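Local atomic coordinates of spindle assembly abnormal protein 6 (Caenorhabditis elegans, PDB entry 3PYI), a protein that forms the central scaffold of the centriole and is required for centrosome duplication, its globular N-terminal domain joining coiled-coil homodimers into the ring that sets ninefold symmetry. Residues P27-Y32 and N136-A141; L38-Q43 and H99-N104. The protein carries 1 engineered substitution. All blocks are in the same frame, centred on the assembly; numbering follows the deposited sequence.

Contact 1: residues P27-Y32 and N136-A141; sequences PDFKAY and NIILDA
Phe29 of strand 29-44 brings a ring corner to Ile138 of strand 133-139, a small apolar contact in the beta-sandwich of the SAS-6 N-terminal domain. The two strands are not direct neighbours here. Strand 7-23 runs between them, its Leu22, Gln20 and Leu18 bonded through the backbone to Asp28, Lys30 and Tyr32, and its Ser17 to Ile137. That spacing fits the 9.2 Å between the CA atoms of Phe29 and Ile138, and the aromatic side chain spans it.

The apolar part rests on one ring corner and one methyl. CE1 of Phe29 comes to 3.6 Å from CG2 of Ile138, with the flanking ring atoms a little farther: CZ of Phe29 is 4.3 Å and CD1 of Phe29 4.4 Å from the same methyl. The methyl meets the ring obliquely, and the two side chains cross at about a right angle. Ile138 offers this branch because CG2 stands anti to its own backbone N, while CG1 and CD1 lead away from the ring. Much of Phe29 remains exposed; Ile138 also leans on Glu149 of strand 145-152.

Polar atoms contribute little. The carbonyl O of Leu139 approaches the ring obliquely without bonding to it, whereas the Leu139 side chain is buried on Phe65 and Cys146. Past the strand end, the N of Ala141 makes a weak, strongly bent bond to OD1 of Asp140, at 3.3 Å and 123°. On the ring side, the last approach is that of Leu139 O to Phe29 CE1, 4.1 Å.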
ATOM      1  N   PRO A  27     -20.797  -2.815 -16.873  1.00 79.50           N
ATOM      2  CA  PRO A  27     -19.552  -2.347 -16.244  1.00 79.67           C
ATOM      3  C   PRO A  27     -18.969  -3.311 -15.206  1.00 79.97           C
ATOM      4  O   PRO A  27     -17.756  -3.291 -14.980  1.00 68.06           O
ATOM      5  CB  PRO A  27     -19.971  -1.035 -15.567  1.00 77.61           C
ATOM      6  CG  PRO A  27     -21.234  -0.625 -16.255  1.00 87.62           C
ATOM      7  CD  PRO A  27     -21.923  -1.907 -16.606  1.00 81.61           C
ATOM      8  N   ASP A  28     -19.808  -4.136 -14.587  1.00 81.57           N
ATOM      9  CA  ASP A  28     -19.331  -5.076 -13.569  1.00 82.49           C
ATOM     10  C   ASP A  28     -18.252  -6.005 -14.122  1.00 68.20           C
ATOM     11  O   ASP A  28     -18.286  -6.387 -15.291  1.00 59.85           O
ATOM     12  CB  ASP A  28     -20.491  -5.876 -12.976  1.00 94.91           C
ATOM     13  CG  ASP A  28     -21.440  -5.011 -12.169  1.00 99.53           C
ATOM     14  OD1 ASP A  28     -21.039  -4.546 -11.079  1.00 94.71           O
ATOM     15  OD2 ASP A  28     -22.580  -4.789 -12.630  1.00 99.42           O
ATOM     16  N   PHE A  29     -17.292  -6.361 -13.277  1.00 53.66           N
ATOM     17  CA  PHE A  29     -16.133  -7.119 -13.728  1.00 53.33           C
ATOM     18  C   PHE A  29     -16.274  -8.634 -13.592  1.00 65.42           C
ATOM     19  O   PHE A  29     -17.025  -9.146 -12.755  1.00 61.52           O
ATOM     20  CB  PHE A  29     -14.876  -6.661 -12.984  1.00 66.14           C
ATOM     21  CG  PHE A  29     -14.430  -5.281 -13.346  1.00 79.07           C
ATOM     22  CD1 PHE A  29     -13.360  -5.088 -14.206  1.00 78.40           C
ATOM     23  CD2 PHE A  29     -15.082  -4.171 -12.834  1.00 98.78           C
ATOM     24  CE1 PHE A  29     -12.943  -3.815 -14.544  1.00 75.18           C
ATOM     25  CE2 PHE A  29     -14.670  -2.892 -13.171  1.00102.92           C
ATOM     26  CZ  PHE A  29     -13.597  -2.715 -14.027  1.00 83.46           C
ATOM     27  N   LYS A  30     -15.532  -9.333 -14.441  1.00 45.58           N
ATOM     28  CA  LYS A  30     -15.318 -10.767 -14.331  1.00 31.75           C
ATOM     29  C   LYS A  30     -13.808 -10.959 -14.243  1.00 36.25           C
ATOM     30  O   LYS A  30     -13.046 -10.132 -14.745  1.00 42.54           O
ATOM     31  CB  LYS A  30     -15.903 -11.493 -15.544  1.00 40.62           C
ATOM     32  CG  LYS A  30     -15.507 -10.890 -16.889  1.00 37.55           C
ATOM     33  CD  LYS A  30     -16.274 -11.559 -18.019  1.00 41.66           C
ATOM     34  CE  LYS A  30     -15.858 -10.992 -19.372  1.00 55.04           C
ATOM     35  NZ  LYS A  30     -16.469 -11.748 -20.505  1.00 54.82           N
ATOM     36  N   ALA A  31     -13.379 -12.039 -13.603  1.00 38.16           N
ATOM     37  CA  ALA A  31     -11.967 -12.231 -13.300  1.00 36.15           C
ATOM     38  C   ALA A  31     -11.518 -13.627 -13.714  1.00 30.15           C
ATOM     39  O   ALA A  31     -12.195 -14.618 -13.419  1.00 37.59           O
ATOM     40  CB  ALA A  31     -11.717 -12.012 -11.803  1.00 31.43           C
ATOM     41  N   TYR A  32     -10.390 -13.703 -14.408  1.00 26.95           N
ATOM     42  CA  TYR A  32      -9.799 -14.990 -14.739  1.00 35.54           C
ATOM     43  C   TYR A  32      -8.302 -14.973 -14.455  1.00 36.71           C
ATOM     44  O   TYR A  32      -7.652 -13.938 -14.604  1.00 36.21           O
ATOM     45  CB  TYR A  32     -10.046 -15.325 -16.215  1.00 34.21           C
ATOM     46  CG  TYR A  32     -11.521 -15.461 -16.594  1.00 29.72           C
ATOM     47  CD1 TYR A  32     -12.288 -16.505 -16.108  1.00 30.52           C
ATOM     48  CD2 TYR A  32     -12.124 -14.545 -17.446  1.00 32.34           C
ATOM     49  CE1 TYR A  32     -13.627 -16.636 -16.458  1.00 31.91           C
ATOM     50  CE2 TYR A  32     -13.455 -14.659 -17.801  1.00 31.80           C
ATOM     51  CZ  TYR A  32     -14.206 -15.711 -17.301  1.00 37.51           C
ATOM     52  OH  TYR A  32     -15.537 -15.859 -17.638  1.00 34.07           O
ATOM     53  N   ASN A 136      -2.068  -7.942 -11.356  1.00 26.54           N
ATOM     54  CA  ASN A 136      -3.429  -7.724 -11.809  0.61 28.19           C
ATOM     55  C   ASN A 136      -3.421  -6.884 -13.063  1.00 34.89           C
ATOM     56  O   ASN A 136      -2.690  -5.905 -13.184  1.00 31.27           O
ATOM     57  CB  ASN A 136      -4.295  -7.048 -10.743  0.61 28.96           C
ATOM     58  CG  ASN A 136      -4.933  -8.037  -9.791  0.61 27.68           C
ATOM     59  OD1 ASN A 136      -4.628  -9.228  -9.807  0.61 27.55           O
ATOM     60  ND2 ASN A 136      -5.817  -7.537  -8.939  0.61 32.30           N
ATOM     61  N   ILE A 137      -4.227  -7.300 -14.025  1.00 28.85           N
ATOM     62  CA  ILE A 137      -4.393  -6.522 -15.238  1.00 29.18           C
ATOM     63  C   ILE A 137      -5.853  -6.172 -15.389  1.00 32.30           C
ATOM     64  O   ILE A 137      -6.709  -7.046 -15.434  1.00 36.13           O
ATOM     65  CB  ILE A 137      -3.888  -7.254 -16.473  1.00 32.24           C
ATOM     66  CG1 ILE A 137      -2.361  -7.377 -16.399  1.00 37.70           C
ATOM     67  CG2 ILE A 137      -4.273  -6.475 -17.729  1.00 44.08           C
ATOM     68  CD1 ILE A 137      -1.772  -8.253 -17.476  1.00 55.31           C
ATOM     69  N   ILE A 138      -6.148  -4.885 -15.450  1.00 32.90           N
ATOM     70  CA  ILE A 138      -7.540  -4.464 -15.535  1.00 34.88           C
ATOM     71  C   ILE A 138      -7.824  -3.806 -16.876  1.00 40.64           C
ATOM     72  O   ILE A 138      -7.235  -2.774 -17.202  1.00 32.56           O
ATOM     73  CB  ILE A 138      -7.889  -3.485 -14.403  1.00 39.59           C
ATOM     74  CG1 ILE A 138      -7.382  -4.036 -13.064  1.00 43.24           C
ATOM     75  CG2 ILE A 138      -9.392  -3.235 -14.378  1.00 32.58           C
ATOM     76  CD1 ILE A 138      -7.480  -3.058 -11.908  1.00 58.71           C
ATOM     77  N   LEU A 139      -8.723  -4.408 -17.655  1.00 34.18           N
ATOM     78  CA  LEU A 139      -9.054  -3.874 -18.972  1.00 32.37           C
ATOM     79  C   LEU A 139     -10.160  -2.836 -18.945  1.00 41.23           C
ATOM     80  O   LEU A 139     -11.106  -2.917 -18.153  1.00 41.89           O
ATOM     81  CB  LEU A 139      -9.488  -4.974 -19.934  1.00 33.19           C
ATOM     82  CG  LEU A 139      -8.405  -5.899 -20.468  1.00 54.16           C
ATOM     83  CD1 LEU A 139      -9.046  -7.019 -21.290  1.00 41.28           C
ATOM     84  CD2 LEU A 139      -7.413  -5.107 -21.293  1.00 52.36           C
ATOM     85  N   ASP A 140     -10.014  -1.867 -19.841  1.00 36.34           N
ATOM     86  CA  ASP A 140     -11.080  -0.966 -20.245  1.00 43.92           C
ATOM     87  C   ASP A 140     -12.189  -1.827 -20.836  1.00 51.51           C
ATOM     88  O   ASP A 140     -11.916  -2.920 -21.338  1.00 44.88           O
ATOM     89  CB  ASP A 140     -10.545  -0.053 -21.356  1.00 45.50           C
ATOM     90  CG  ASP A 140     -11.031   1.365 -21.232  1.00 68.27           C
ATOM     91  OD1 ASP A 140     -12.026   1.588 -20.511  1.00 96.06           O
ATOM     92  OD2 ASP A 140     -10.417   2.257 -21.851  1.00 76.40           O
ATOM     93  N   ALA A 141     -13.428  -1.341 -20.816  1.00 44.17           N
ATOM     94  CA  ALA A 141     -14.521  -2.078 -21.447  1.00 54.43           C
ATOM     95  C   ALA A 141     -14.287  -2.200 -22.952  1.00 58.42           C
ATOM     96  O   ALA A 141     -14.615  -3.215 -23.563  1.00 50.46           O
ATOM     97  CB  ALA A 141     -15.864  -1.415 -21.165  1.00 58.37           C
TER

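Contact 2: residues L38-Q43 and H99-N104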
ATOM      1  N   LEU A  38       5.045 -10.533 -20.352  1.00 25.66           N
ATOM      2  CA  LEU A  38       5.483  -9.198 -19.980  1.00 31.06           C
ATOM      3  C   LEU A  38       6.899  -8.930 -20.497  1.00 30.99           C
ATOM      4  O   LEU A  38       7.818  -9.713 -20.262  1.00 35.71           O
ATOM      5  CB  LEU A  38       5.436  -9.009 -18.460  1.00 27.92           C
ATOM      6  CG  LEU A  38       6.149  -7.731 -17.959  1.00 31.80           C
ATOM      7  CD1 LEU A  38       5.454  -6.491 -18.487  1.00 30.51           C
ATOM      8  CD2 LEU A  38       6.237  -7.675 -16.439  1.00 29.76           C
ATOM      9  N   LYS A  39       7.058  -7.833 -21.219  1.00 26.89           N
ATOM     10  CA  LYS A  39       8.380  -7.418 -21.678  1.00 35.83           C
ATOM     11  C   LYS A  39       8.700  -6.044 -21.135  1.00 29.47           C
ATOM     12  O   LYS A  39       7.901  -5.126 -21.269  1.00 30.45           O
ATOM     13  CB  LYS A  39       8.460  -7.400 -23.211  1.00 33.71           C
ATOM     14  CG  LYS A  39       8.482  -8.788 -23.856  1.00 52.97           C
ATOM     15  CD  LYS A  39       8.488  -8.700 -25.379  1.00 61.80           C
ATOM     16  CE  LYS A  39       9.649  -7.847 -25.878  1.00 87.20           C
ATOM     17  NZ  LYS A  39       9.705  -7.761 -27.370  1.00 95.56           N
ATOM     18  N   ILE A  40       9.873  -5.917 -20.524  1.00 30.94           N
ATOM     19  CA  ILE A  40      10.395  -4.630 -20.085  1.00 27.76           C
ATOM     20  C   ILE A  40      11.711  -4.362 -20.800  1.00 34.93           C
ATOM     21  O   ILE A  40      12.595  -5.221 -20.843  1.00 30.28           O
ATOM     22  CB  ILE A  40      10.655  -4.620 -18.576  1.00 27.77           C
ATOM     23  CG1 ILE A  40       9.411  -5.111 -17.822  1.00 28.42           C
ATOM     24  CG2 ILE A  40      11.042  -3.219 -18.125  1.00 25.26           C
ATOM     25  CD1 ILE A  40       9.668  -5.404 -16.344  1.00 28.56           C
ATOM     26  N   SER A  41      11.840  -3.182 -21.385  1.00 30.20           N
ATOM     27  CA  SER A  41      13.079  -2.844 -22.066  1.00 37.10           C
ATOM     28  C   SER A  41      13.445  -1.385 -21.810  1.00 33.92           C
ATOM     29  O   SER A  41      12.613  -0.613 -21.318  1.00 33.86           O
ATOM     30  CB  SER A  41      12.970  -3.149 -23.570  1.00 37.15           C
ATOM     31  OG  SER A  41      11.897  -2.438 -24.162  1.00 39.11           O
ATOM     32  N   GLU A  42      14.698  -1.022 -22.095  1.00 37.08           N
ATOM     33  CA  GLU A  42      15.092   0.383 -22.089  1.00 26.68           C
ATOM     34  C   GLU A  42      15.474   0.806 -23.497  1.00 25.77           C
ATOM     35  O   GLU A  42      15.993   0.016 -24.282  1.00 30.71           O
ATOM     36  CB  GLU A  42      16.220   0.677 -21.085  1.00 38.82           C
ATOM     37  CG  GLU A  42      17.562   0.071 -21.432  1.00 39.99           C
ATOM     38  CD  GLU A  42      18.672   0.513 -20.476  1.00 45.75           C
ATOM     39  OE1 GLU A  42      19.325   1.536 -20.738  1.00 31.86           O
ATOM     40  OE2 GLU A  42      18.902  -0.182 -19.472  1.00 40.70           O
ATOM     41  N   GLN A  43      15.187   2.056 -23.822  1.00 31.62           N
ATOM     42  CA  GLN A  43      15.456   2.544 -25.156  1.00 34.18           C
ATOM     43  C   GLN A  43      15.704   4.032 -25.084  1.00 28.17           C
ATOM     44  O   GLN A  43      15.356   4.684 -24.094  1.00 30.61           O
ATOM     45  CB  GLN A  43      14.260   2.246 -26.076  1.00 35.99           C
ATOM     46  CG  GLN A  43      12.971   2.964 -25.653  1.00 37.58           C
ATOM     47  CD  GLN A  43      11.745   2.537 -26.449  1.00 42.91           C
ATOM     48  OE1 GLN A  43      11.698   1.440 -27.004  1.00 34.57           O
ATOM     49  NE2 GLN A  43      10.741   3.404 -26.495  1.00 41.83           N
ATOM     50  N   HIS A  99      13.684  -8.480  -7.508  1.00 40.19           N
ATOM     51  CA  HIS A  99      13.071  -8.703  -6.199  1.00 44.18           C
ATOM     52  C   HIS A  99      11.564  -8.917  -6.217  1.00 43.05           C
ATOM     53  O   HIS A  99      10.995  -9.350  -5.224  1.00 51.41           O
ATOM     54  CB  HIS A  99      13.403  -7.549  -5.245  1.00 33.44           C
ATOM     55  CG  HIS A  99      14.854  -7.449  -4.908  1.00 35.83           C
ATOM     56  ND1 HIS A  99      15.462  -8.275  -3.986  1.00 43.40           N
ATOM     57  CD2 HIS A  99      15.823  -6.626  -5.374  1.00 43.64           C
ATOM     58  CE1 HIS A  99      16.742  -7.966  -3.900  1.00 60.53           C
ATOM     59  NE2 HIS A  99      16.987  -6.966  -4.730  1.00 48.96           N
ATOM     60  N   LEU A 100      10.915  -8.610  -7.330  1.00 33.70           N
ATOM     61  CA  LEU A 100       9.465  -8.709  -7.367  1.00 30.33           C
ATOM     62  C   LEU A 100       8.963  -9.682  -8.427  1.00 42.73           C
ATOM     63  O   LEU A 100       7.974 -10.367  -8.209  1.00 33.82           O
ATOM     64  CB  LEU A 100       8.833  -7.325  -7.529  1.00 30.50           C
ATOM     65  CG  LEU A 100       9.027  -6.359  -6.352  1.00 35.88           C
ATOM     66  CD1 LEU A 100       8.389  -5.029  -6.656  1.00 32.77           C
ATOM     67  CD2 LEU A 100       8.434  -6.930  -5.065  1.00 39.40           C
ATOM     68  N   LEU A 101       9.667  -9.771  -9.556  1.00 35.15           N
ATOM     69  CA  LEU A 101       9.239 -10.678 -10.621  1.00 36.31           C
ATOM     70  C   LEU A 101      10.073 -11.955 -10.664  1.00 45.92           C
ATOM     71  O   LEU A 101       9.832 -12.832 -11.489  1.00 60.25           O
ATOM     72  CB  LEU A 101       9.283  -9.974 -11.973  1.00 33.53           C
ATOM     73  CG  LEU A 101       8.422  -8.720 -12.127  1.00 35.39           C
ATOM     74  CD1 LEU A 101       8.617  -8.131 -13.512  1.00 37.10           C
ATOM     75  CD2 LEU A 101       6.957  -9.023 -11.872  1.00 44.38           C
ATOM     76  N   CYS A 102      11.046 -12.050  -9.763  1.00 42.38           N
ATOM     77  CA  CYS A 102      11.990 -13.166  -9.726  1.00 53.56           C
ATOM     78  C   CYS A 102      11.382 -14.425  -9.120  1.00 68.96           C
ATOM     79  O   CYS A 102      10.441 -14.353  -8.330  1.00 69.58           O
ATOM     80  CB  CYS A 102      13.210 -12.772  -8.895  1.00 62.17           C
ATOM     81  SG  CYS A 102      12.771 -12.297  -7.187  1.00 66.40           S
ATOM     82  N   LYS A 103      11.941 -15.576  -9.484  1.00 86.97           N
ATOM     83  CA  LYS A 103      11.532 -16.858  -8.914  1.00 87.45           C
ATOM     84  C   LYS A 103      12.352 -17.165  -7.665  1.00 78.52           C
ATOM     85  O   LYS A 103      13.583 -17.185  -7.711  1.00 86.49           O
ATOM     86  CB  LYS A 103      11.718 -17.986  -9.935  1.00 99.50           C
ATOM     87  CG  LYS A 103      10.899 -17.845 -11.210  1.00110.63           C
ATOM     88  CD  LYS A 103      11.035 -19.088 -12.090  1.00120.78           C
ATOM     89  CE  LYS A 103      10.123 -19.026 -13.310  1.00119.30           C
ATOM     90  NZ  LYS A 103      10.137 -20.295 -14.095  1.00112.72           N
ATOM     91  N   ASN A 104      11.674 -17.405  -6.548  1.00 67.30           N
ATOM     92  CA  ASN A 104      12.370 -17.733  -5.308  1.00 70.42           C
ATOM     93  C   ASN A 104      12.857 -19.183  -5.284  1.00 68.94           C
ATOM     94  O   ASN A 104      12.295 -20.045  -5.962  1.00 62.55           O
ATOM     95  CB  ASN A 104      11.506 -17.406  -4.084  1.00 77.07           C
ATOM     96  CG  ASN A 104      11.626 -15.946  -3.652  1.00 97.55           C
ATOM     97  OD1 ASN A 104      12.079 -15.088  -4.418  1.00 87.69           O
ATOM     98  ND2 ASN A 104      11.223 -15.659  -2.417  1.00102.37           N
TER
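Leu101, just past helix 92-100, points its side chain at Leu38 and Ile40, two residues on the same face of strand 29-44. Its CB is still 5.9 Å from CD2 of Leu38, too far to touch. One bond on, CG of Leu101 has closed to 4.9 Å from CD2 of Leu38; it sits anti to the carbonyl carbon of Leu101 (chi1 -59°), which directs the branch point at the strand. The two methyls then part company. CD2 of Leu101 stops 4.8 Å short of Leu38 CD2, whereas CD1 carries the contact, meeting CD2 of Leu38 at 3.8 Å and CD1 of Ile40 at 4.1 Å.

These two strand methyls are themselves 4.1 Å apart, Leu38 CD2 to Ile40 CD1, and the Leu101 methyl lies over both, a compact three-methyl cluster. It belongs to the buried core of the beta-sandwich head domain, where the chain leaving the helix drops a leucine onto the sheet. Leu150 of strand 145-152 also packs on Leu101, and Leu38 also packs on Phe148, Leu14 and Ile57.

The approaches differ. Leu38 crosses Leu101 at about a right angle, with only its CD2 branch in touch; Ile40 comes tip to tip, its extended CG1-CD1 arm doing the reaching. Ile156 of the second subunit packs on Leu100 and Pro155 of that subunit on His99, consistent with the head-to-head linkage of the ring. A bound tetraethylene glycol, probably from the crystallisation liquor, lies about 5 Å from the Leu101 side chain.

Overall arrangement
From the N terminus, strand 7-23 comes first, then the corner at Asp28 and strand 29-44, which serves both contacts: its first residues, within 27-32, in contact 1 and its later part, at 38-43, in contact 2. The chain next forms strands 51-58 and 66-71 and helices 73-83 and 92-100 before 99-104 returns to the strand and closes contact 2. After the unmodelled 108-129, strand 133-139 brings 136-141 back and closes contact 1. Contact 2 is therefore nested inside the loop of contact 1. Their centres lie about 23 Å apart, on opposite sides of the chain's centre: contact 2 ties the helical part to the sheet, contact 1 links two of the sheet's strands.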